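Local atomic coordinates of decapping nuclease RAI1 (PDB entry 5BTO), a protein that hydrolyses the NAD cap from the 5' end of NAD-capped RNAs and, by direct binding, stabilises the exoribonuclease RAT1 and stimulates its activity. Residues Y254-T259 with A281-M286; F277-Q282 with R289-G294. One frame throughout, in Å; residues are numbered along the deposited sequence.

Interaction 1: residues Y254-T259 with A281-M286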
ATOM      1  N   TYR A 254      27.042  -2.801  24.231  1.00 13.47           N
ATOM      2  CA  TYR A 254      26.084  -1.821  24.736  1.00 13.41           C
ATOM      3  C   TYR A 254      24.813  -2.494  25.252  1.00 13.63           C
ATOM      4  O   TYR A 254      24.504  -3.623  24.887  1.00 17.43           O
ATOM      5  CB  TYR A 254      25.676  -0.850  23.626  1.00 14.92           C
ATOM      6  CG  TYR A 254      26.751   0.097  23.155  1.00 16.01           C
ATOM      7  CD1 TYR A 254      27.789   0.491  23.992  1.00 18.87           C
ATOM      8  CD2 TYR A 254      26.706   0.628  21.871  1.00 16.60           C
ATOM      9  CE1 TYR A 254      28.762   1.378  23.545  1.00 19.10           C
ATOM     10  CE2 TYR A 254      27.671   1.514  21.421  1.00 15.34           C
ATOM     11  CZ  TYR A 254      28.696   1.886  22.262  1.00 18.18           C
ATOM     12  OH  TYR A 254      29.651   2.766  21.819  1.00 18.81           O
ATOM     13  N   MET A 255      24.078  -1.788  26.098  1.00 14.80           N
ATOM     14  CA  MET A 255      22.833  -2.327  26.649  1.00 14.58           C
ATOM     15  C   MET A 255      21.846  -1.184  26.862  1.00 17.04           C
ATOM     16  O   MET A 255      22.239  -0.057  27.164  1.00 20.65           O
ATOM     17  CB  MET A 255      23.112  -3.083  27.968  1.00 18.09           C
ATOM     18  CG  MET A 255      21.928  -3.912  28.487  1.00 18.69           C
ATOM     19  SD  MET A 255      22.402  -5.148  29.732  1.00 25.65           S
ATOM     20  CE  MET A 255      23.159  -4.055  30.924  1.00 26.03           C
ATOM     21  N   GLU A 256      20.562  -1.474  26.670  1.00 16.26           N
ATOM     22  CA  GLU A 256      19.499  -0.520  26.931  1.00 15.90           C
ATOM     23  C   GLU A 256      18.924  -0.751  28.327  1.00 16.07           C
ATOM     24  O   GLU A 256      18.872  -1.888  28.792  1.00 18.86           O
ATOM     25  CB  GLU A 256      18.400  -0.714  25.886  1.00 21.04           C
ATOM     26  CG  GLU A 256      17.262   0.273  25.964  1.00 26.15           C
ATOM     27  CD  GLU A 256      17.555   1.543  25.197  1.00 34.17           C
ATOM     28  OE1 GLU A 256      18.563   1.571  24.463  1.00 35.29           O
ATOM     29  OE2 GLU A 256      16.777   2.510  25.326  1.00 39.34           O
ATOM     30  N   LEU A 257      18.490   0.319  28.983  1.00 15.88           N
ATOM     31  CA  LEU A 257      17.866   0.227  30.313  1.00 16.66           C
ATOM     32  C   LEU A 257      16.486   0.879  30.294  1.00 17.05           C
ATOM     33  O   LEU A 257      16.359   2.048  29.947  1.00 18.80           O
ATOM     34  CB  LEU A 257      18.732   0.939  31.351  1.00 17.77           C
ATOM     35  CG  LEU A 257      20.162   0.421  31.470  1.00 17.34           C
ATOM     36  CD1 LEU A 257      20.969   1.267  32.439  1.00 21.60           C
ATOM     37  CD2 LEU A 257      20.145  -1.037  31.900  1.00 18.98           C
ATOM     38  N   LYS A 258      15.458   0.131  30.695  1.00 16.05           N
ATOM     39  CA  LYS A 258      14.088   0.632  30.662  1.00 18.27           C
ATOM     40  C   LYS A 258      13.368   0.270  31.946  1.00 20.38           C
ATOM     41  O   LYS A 258      13.810  -0.619  32.678  1.00 19.11           O
ATOM     42  CB  LYS A 258      13.324   0.008  29.489  1.00 20.74           C
ATOM     43  CG  LYS A 258      13.957   0.180  28.135  1.00 25.64           C
ATOM     44  CD  LYS A 258      13.800   1.591  27.625  1.00 30.04           C
ATOM     45  CE  LYS A 258      14.053   1.638  26.115  1.00 34.64           C
ATOM     46  NZ  LYS A 258      14.294   3.023  25.613  1.00 38.13           N
ATOM     47  N   THR A 259      12.243   0.936  32.196  1.00 22.94           N
ATOM     48  CA  THR A 259      11.396   0.612  33.341  1.00 25.78           C
ATOM     49  C   THR A 259       9.935   0.517  32.933  1.00 24.48           C
ATOM     50  O   THR A 259       9.518   1.095  31.926  1.00 25.75           O
ATOM     51  CB  THR A 259      11.482   1.680  34.441  1.00 31.53           C
ATOM     52  OG1 THR A 259      10.897   2.900  33.966  1.00 33.58           O
ATOM     53  CG2 THR A 259      12.923   1.922  34.852  1.00 33.80           C
ATOM     54  N   ALA A 281      12.288  -2.496  18.609  1.00 11.13           N
ATOM     55  CA  ALA A 281      12.521  -1.730  17.384  1.00 11.83           C
ATOM     56  C   ALA A 281      13.765  -0.858  17.515  1.00 13.22           C
ATOM     57  O   ALA A 281      14.606  -0.838  16.616  1.00 12.85           O
ATOM     58  CB  ALA A 281      11.296  -0.879  17.019  1.00 12.66           C
ATOM     59  N   GLN A 282      13.876  -0.142  18.633  1.00 12.10           N
ATOM     60  CA  GLN A 282      15.014   0.746  18.887  1.00 14.50           C
ATOM     61  C   GLN A 282      16.327  -0.016  18.899  1.00 13.60           C
ATOM     62  O   GLN A 282      17.320   0.400  18.290  1.00 16.14           O
ATOM     63  CB  GLN A 282      14.865   1.422  20.249  1.00 20.18           C
ATOM     64  CG  GLN A 282      13.763   2.441  20.330  1.00 28.07           C
ATOM     65  CD  GLN A 282      13.646   3.027  21.719  1.00 35.01           C
ATOM     66  OE1 GLN A 282      14.580   2.931  22.527  1.00 38.14           O
ATOM     67  NE2 GLN A 282      12.502   3.634  22.011  1.00 37.41           N
ATOM     68  N   CYS A 283      16.330  -1.139  19.599  1.00 13.32           N
ATOM     69  CA  CYS A 283      17.548  -1.921  19.767  1.00 13.71           C
ATOM     70  C   CYS A 283      17.937  -2.650  18.495  1.00 12.61           C
ATOM     71  O   CYS A 283      19.118  -2.708  18.143  1.00 14.02           O
ATOM     72  CB  CYS A 283      17.395  -2.897  20.930  1.00 14.68           C
ATOM     73  SG  CYS A 283      17.349  -2.030  22.514  1.00 16.98           S
ATOM     74  N   PHE A 284      16.938  -3.180  17.789  1.00 11.83           N
ATOM     75  CA  PHE A 284      17.188  -3.890  16.542  1.00 12.93           C
ATOM     76  C   PHE A 284      17.831  -2.966  15.504  1.00 12.26           C
ATOM     77  O   PHE A 284      18.808  -3.338  14.843  1.00 15.09           O
ATOM     78  CB  PHE A 284      15.882  -4.472  15.992  1.00 15.08           C
ATOM     79  CG  PHE A 284      16.040  -5.164  14.684  1.00 17.39           C
ATOM     80  CD1 PHE A 284      16.526  -6.454  14.628  1.00 21.02           C
ATOM     81  CD2 PHE A 284      15.699  -4.525  13.502  1.00 22.15           C
ATOM     82  CE1 PHE A 284      16.673  -7.098  13.421  1.00 24.41           C
ATOM     83  CE2 PHE A 284      15.847  -5.164  12.286  1.00 24.69           C
ATOM     84  CZ  PHE A 284      16.333  -6.451  12.245  1.00 26.06           C
ATOM     85  N   LEU A 285      17.273  -1.769  15.358  1.00 11.44           N
ATOM     86  CA  LEU A 285      17.807  -0.795  14.407  1.00 12.75           C
ATOM     87  C   LEU A 285      19.223  -0.370  14.745  1.00 12.88           C
ATOM     88  O   LEU A 285      20.033  -0.129  13.839  1.00 16.03           O
ATOM     89  CB  LEU A 285      16.911   0.441  14.326  1.00 13.99           C
ATOM     90  CG  LEU A 285      15.549   0.231  13.672  1.00 15.96           C
ATOM     91  CD1 LEU A 285      14.696   1.491  13.812  1.00 18.37           C
ATOM     92  CD2 LEU A 285      15.736  -0.125  12.203  1.00 19.23           C
ATOM     93  N   MET A 286      19.530  -0.275  16.039  1.00 13.73           N
ATOM     94  CA  MET A 286      20.849   0.189  16.460  1.00 14.90           C
ATOM     95  C   MET A 286      21.869  -0.930  16.634  1.00 15.04           C
ATOM     96  O   MET A 286      23.041  -0.645  16.874  1.00 18.75           O
ATOM     97  CB  MET A 286      20.765   0.953  17.788  1.00 17.35           C
ATOM     98  CG  MET A 286      20.331   2.409  17.669  1.00 23.33           C
ATOM     99  SD  MET A 286      21.393   3.451  16.650  1.00 21.37           S
ATOM    100  CE  MET A 286      22.862   3.690  17.649  1.00 22.88           C
TER

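Interaction 2: residues F277-Q282 with R289-G294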
ATOM      1  N   PHE A 277       7.765  -3.906  22.392  1.00 12.77           N
ATOM      2  CA  PHE A 277       7.893  -3.843  20.938  1.00 11.99           C
ATOM      3  C   PHE A 277       8.690  -2.606  20.511  1.00 12.88           C
ATOM      4  O   PHE A 277       9.575  -2.700  19.662  1.00 11.78           O
ATOM      5  CB  PHE A 277       6.502  -3.817  20.287  1.00 10.92           C
ATOM      6  CG  PHE A 277       6.529  -3.540  18.796  1.00 10.34           C
ATOM      7  CD1 PHE A 277       7.192  -4.392  17.935  1.00 12.83           C
ATOM      8  CD2 PHE A 277       5.858  -2.447  18.281  1.00 11.93           C
ATOM      9  CE1 PHE A 277       7.215  -4.146  16.562  1.00 13.34           C
ATOM     10  CE2 PHE A 277       5.865  -2.184  16.914  1.00 13.82           C
ATOM     11  CZ  PHE A 277       6.545  -3.041  16.052  1.00 13.32           C
ATOM     12  N   LYS A 278       8.373  -1.447  21.085  1.00 12.92           N
ATOM     13  CA  LYS A 278       9.143  -0.239  20.772  1.00 13.07           C
ATOM     14  C   LYS A 278      10.618  -0.393  21.157  1.00 12.17           C
ATOM     15  O   LYS A 278      11.505   0.038  20.433  1.00 12.95           O
ATOM     16  CB  LYS A 278       8.533   1.007  21.411  1.00 15.99           C
ATOM     17  CG  LYS A 278       7.288   1.518  20.667  1.00 21.90           C
ATOM     18  CD  LYS A 278       6.803   2.855  21.222  1.00 27.48           C
ATOM     19  CE  LYS A 278       5.502   3.318  20.556  1.00 31.01           C
ATOM     20  NZ  LYS A 278       4.277   2.725  21.194  1.00 30.86           N
ATOM     21  N   THR A 279      10.874  -1.006  22.309  1.00 12.48           N
ATOM     22  CA  THR A 279      12.247  -1.257  22.717  1.00 13.11           C
ATOM     23  C   THR A 279      12.955  -2.198  21.738  1.00 12.73           C
ATOM     24  O   THR A 279      14.110  -1.970  21.373  1.00 12.94           O
ATOM     25  CB  THR A 279      12.313  -1.824  24.145  1.00 13.47           C
ATOM     26  OG1 THR A 279      11.832  -0.837  25.060  1.00 17.23           O
ATOM     27  CG2 THR A 279      13.771  -2.215  24.524  1.00 14.82           C
ATOM     28  N   TRP A 280      12.278  -3.261  21.319  1.00 12.64           N
ATOM     29  CA  TRP A 280      12.851  -4.145  20.310  1.00 11.75           C
ATOM     30  C   TRP A 280      13.214  -3.334  19.051  1.00 12.15           C
ATOM     31  O   TRP A 280      14.306  -3.473  18.482  1.00 13.66           O
ATOM     32  CB  TRP A 280      11.885  -5.288  19.935  1.00 13.05           C
ATOM     33  CG  TRP A 280      12.384  -5.993  18.720  1.00 13.30           C
ATOM     34  CD1 TRP A 280      13.385  -6.927  18.662  1.00 14.88           C
ATOM     35  CD2 TRP A 280      11.984  -5.750  17.360  1.00 12.65           C
ATOM     36  NE1 TRP A 280      13.613  -7.295  17.356  1.00 13.25           N
ATOM     37  CE2 TRP A 280      12.767  -6.588  16.540  1.00 13.68           C
ATOM     38  CE3 TRP A 280      11.029  -4.917  16.767  1.00 13.30           C
ATOM     39  CZ2 TRP A 280      12.618  -6.619  15.154  1.00 15.81           C
ATOM     40  CZ3 TRP A 280      10.889  -4.943  15.388  1.00 15.46           C
ATOM     41  CH2 TRP A 280      11.675  -5.793  14.600  1.00 15.08           C
ATOM     42  N   ALA A 281      12.288  -2.496  18.609  1.00 11.13           N
ATOM     43  CA  ALA A 281      12.521  -1.730  17.384  1.00 11.83           C
ATOM     44  C   ALA A 281      13.765  -0.858  17.515  1.00 13.22           C
ATOM     45  O   ALA A 281      14.606  -0.838  16.616  1.00 12.85           O
ATOM     46  CB  ALA A 281      11.296  -0.879  17.019  1.00 12.66           C
ATOM     47  N   GLN A 282      13.876  -0.142  18.633  1.00 12.10           N
ATOM     48  CA  GLN A 282      15.014   0.746  18.887  1.00 14.50           C
ATOM     49  C   GLN A 282      16.327  -0.016  18.899  1.00 13.60           C
ATOM     50  O   GLN A 282      17.320   0.400  18.290  1.00 16.14           O
ATOM     51  CB  GLN A 282      14.865   1.422  20.249  1.00 20.18           C
ATOM     52  CG  GLN A 282      13.763   2.441  20.330  1.00 28.07           C
ATOM     53  CD  GLN A 282      13.646   3.027  21.719  1.00 35.01           C
ATOM     54  OE1 GLN A 282      14.580   2.931  22.527  1.00 38.14           O
ATOM     55  NE2 GLN A 282      12.502   3.634  22.011  1.00 37.41           N
ATOM     56  N   ARG A 289      22.171  -5.458  21.589  1.00 13.66           N
ATOM     57  CA  ARG A 289      21.832  -6.875  21.733  1.00 14.33           C
ATOM     58  C   ARG A 289      21.226  -7.237  23.088  1.00 13.48           C
ATOM     59  O   ARG A 289      20.729  -8.341  23.262  1.00 16.22           O
ATOM     60  CB  ARG A 289      23.076  -7.747  21.503  1.00 17.41           C
ATOM     61  CG  ARG A 289      23.698  -7.558  20.120  1.00 22.57           C
ATOM     62  CD  ARG A 289      24.901  -8.478  19.917  1.00 29.69           C
ATOM     63  NE  ARG A 289      25.589  -8.229  18.651  1.00 35.59           N
ATOM     64  CZ  ARG A 289      26.590  -8.970  18.182  1.00 38.80           C
ATOM     65  NH1 ARG A 289      27.020 -10.020  18.871  1.00 39.03           N
ATOM     66  NH2 ARG A 289      27.159  -8.664  17.021  1.00 41.35           N
ATOM     67  N   LYS A 290      21.296  -6.318  24.042  1.00 13.86           N
ATOM     68  CA  LYS A 290      20.794  -6.599  25.393  1.00 14.30           C
ATOM     69  C   LYS A 290      19.937  -5.452  25.915  1.00 16.03           C
ATOM     70  O   LYS A 290      20.241  -4.282  25.686  1.00 15.11           O
ATOM     71  CB  LYS A 290      21.954  -6.840  26.370  1.00 16.50           C
ATOM     72  CG  LYS A 290      22.765  -8.131  26.167  1.00 18.09           C
ATOM     73  CD  LYS A 290      23.765  -8.313  27.313  1.00 22.61           C
ATOM     74  CE  LYS A 290      24.928  -9.266  26.982  1.00 26.91           C
ATOM     75  NZ  LYS A 290      24.534 -10.485  26.218  1.00 28.72           N
ATOM     76  N   VAL A 291      18.871  -5.801  26.633  1.00 16.25           N
ATOM     77  CA  VAL A 291      18.006  -4.826  27.264  1.00 17.96           C
ATOM     78  C   VAL A 291      17.687  -5.281  28.682  1.00 17.27           C
ATOM     79  O   VAL A 291      17.349  -6.449  28.895  1.00 19.16           O
ATOM     80  CB  VAL A 291      16.643  -4.733  26.547  1.00 25.00           C
ATOM     81  CG1 VAL A 291      15.776  -3.684  27.220  1.00 28.43           C
ATOM     82  CG2 VAL A 291      16.818  -4.443  25.078  1.00 28.65           C
ATOM     83  N   VAL A 292      17.757  -4.367  29.642  1.00 16.09           N
ATOM     84  CA  VAL A 292      17.276  -4.686  30.992  1.00 15.06           C
ATOM     85  C   VAL A 292      16.032  -3.873  31.314  1.00 16.41           C
ATOM     86  O   VAL A 292      16.038  -2.649  31.192  1.00 17.22           O
ATOM     87  CB  VAL A 292      18.351  -4.426  32.077  1.00 16.05           C
ATOM     88  CG1 VAL A 292      17.708  -4.406  33.462  1.00 18.28           C
ATOM     89  CG2 VAL A 292      19.434  -5.490  32.009  1.00 18.96           C
ATOM     90  N   TYR A 293      14.962  -4.552  31.723  1.00 15.79           N
ATOM     91  CA  TYR A 293      13.782  -3.868  32.243  1.00 16.87           C
ATOM     92  C   TYR A 293      13.730  -3.949  33.760  1.00 17.60           C
ATOM     93  O   TYR A 293      13.868  -5.028  34.339  1.00 18.42           O
ATOM     94  CB  TYR A 293      12.487  -4.461  31.674  1.00 16.55           C
ATOM     95  CG  TYR A 293      11.941  -3.684  30.509  1.00 16.35           C
ATOM     96  CD1 TYR A 293      11.110  -2.584  30.708  1.00 15.40           C
ATOM     97  CD2 TYR A 293      12.272  -4.040  29.210  1.00 14.85           C
ATOM     98  CE1 TYR A 293      10.611  -1.868  29.627  1.00 15.58           C
ATOM     99  CE2 TYR A 293      11.792  -3.327  28.129  1.00 14.82           C
ATOM    100  CZ  TYR A 293      10.967  -2.244  28.344  1.00 15.81           C
ATOM    101  OH  TYR A 293      10.481  -1.542  27.264  1.00 18.88           O
ATOM    102  N   GLY A 294      13.530  -2.803  34.396  1.00 17.10           N
ATOM    103  CA  GLY A 294      13.224  -2.765  35.822  1.00 18.09           C
ATOM    104  C   GLY A 294      11.725  -2.618  36.007  1.00 19.89           C
ATOM    105  O   GLY A 294      11.093  -1.782  35.361  1.00 22.49           O
TER

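Interaction 1: residues Y254-T259 with A281-M286
Strand segment Y254-T259 and helix segment A281-M286 run almost antiparallel, their short axes 167° apart and 10.1 Å at closest approach, with E256 and C283 nearest at 7.6 Å between CA atoms. Such spacing leaves the contact to side chains. K258 NZ donates to Q282 OE1 at 3.1 Å, reaching the amide oxygen at a C=O...N angle of 125° and tilted 20° from the carbonyl plane. The same ammonium forms a salt bridge to E256 OE2 at 2.6 Å, on the anti side of the carboxylate and somewhat out of its plane. NZ joins E256 OE2 and Q282 OE1 from the apex of a narrow triangle; the two oxygens are 3.6 Å apart. E256 and Q282 cross at about a right angle. E256 CB packs on C283 SG at 3.8 Å; CG lies anti to the backbone N and the chain bends at chi2, which brings the carboxylate to the lysine. D237 OD2 lies close to E256 OE2, like charges that the divalent cation bound by both residues would probably balance. E256 and L257 bind the divalent cation, while K258 and Q282 bind substrate; the E-L-K run on this strand matches the (D/E)XK element of the PD-(D/E)XK nuclease active site.

Interaction 2: residues F277-Q282 with R289-G294
Helix segment F277-Q282 lies across from strand 290-294 of segment R289-G294, with T279 and V291 the nearest pair at 8.2 Å between CA atoms, so the backbones stay apart and side chains fill the interval. T279 carries the helix side of the contact, its two branches meeting different residues. Its hydroxyl OG1 is 2.7 Å from Y293 OH, a hydrogen bond in which either group could be the donor. T279 and Y293 approach from opposite directions, and OG1 stands oblique to the phenol ring, 3.7 Å from Y293 CZ. The methyl CG2 points at the isopropyl group of V291 tip to tip, 3.7 Å from V291 CG1 and 3.8 Å from V291 CG2; these near-equal distances place it against both methyls. A chi1 of -65° at T279 accounts for this division: OG1 sits beside the backbone N and CG2 anti to it. OG1 also hydrogen-bonds K275 O, one turn earlier in the helix, giving this buried hydroxyl two polar partners. The Y293 ring also meets F272 edge-to-face and packs on K258, a substrate-binding residue. All three residues that touch here are buried. The contact packs helix 266-286 against strand 290-296, the second strand of a beta-alpha-beta unit, through one methyl contact and one hydroxyl pair, beside the active-site strand 254-261 of this PD-(D/E)XK nuclease fold.

Both interactions use helix 266-286 and belong to one beta-alpha-beta unit, their centres about 4 Å apart. Interaction 1 faces the first strand, 254-261, and interaction 2 the second, 290-296. These strands are parallel neighbours in a four-stranded sheet, joined by probable hydrogen bonds of 2.8 Å from V292 N to E256 O and from G294 N to K258 O. Interaction 1 is only partly buried and polar across the segments, with a salt bridge inside the strand, as suits residues that bind metal and substrate; interaction 2 is buried, pairing neutral hydroxyls and methyls. The two meet where K258 CB packs on Y293 CE1 at 3.3 Å, so the core contact adjoins the metal- and substrate-binding site.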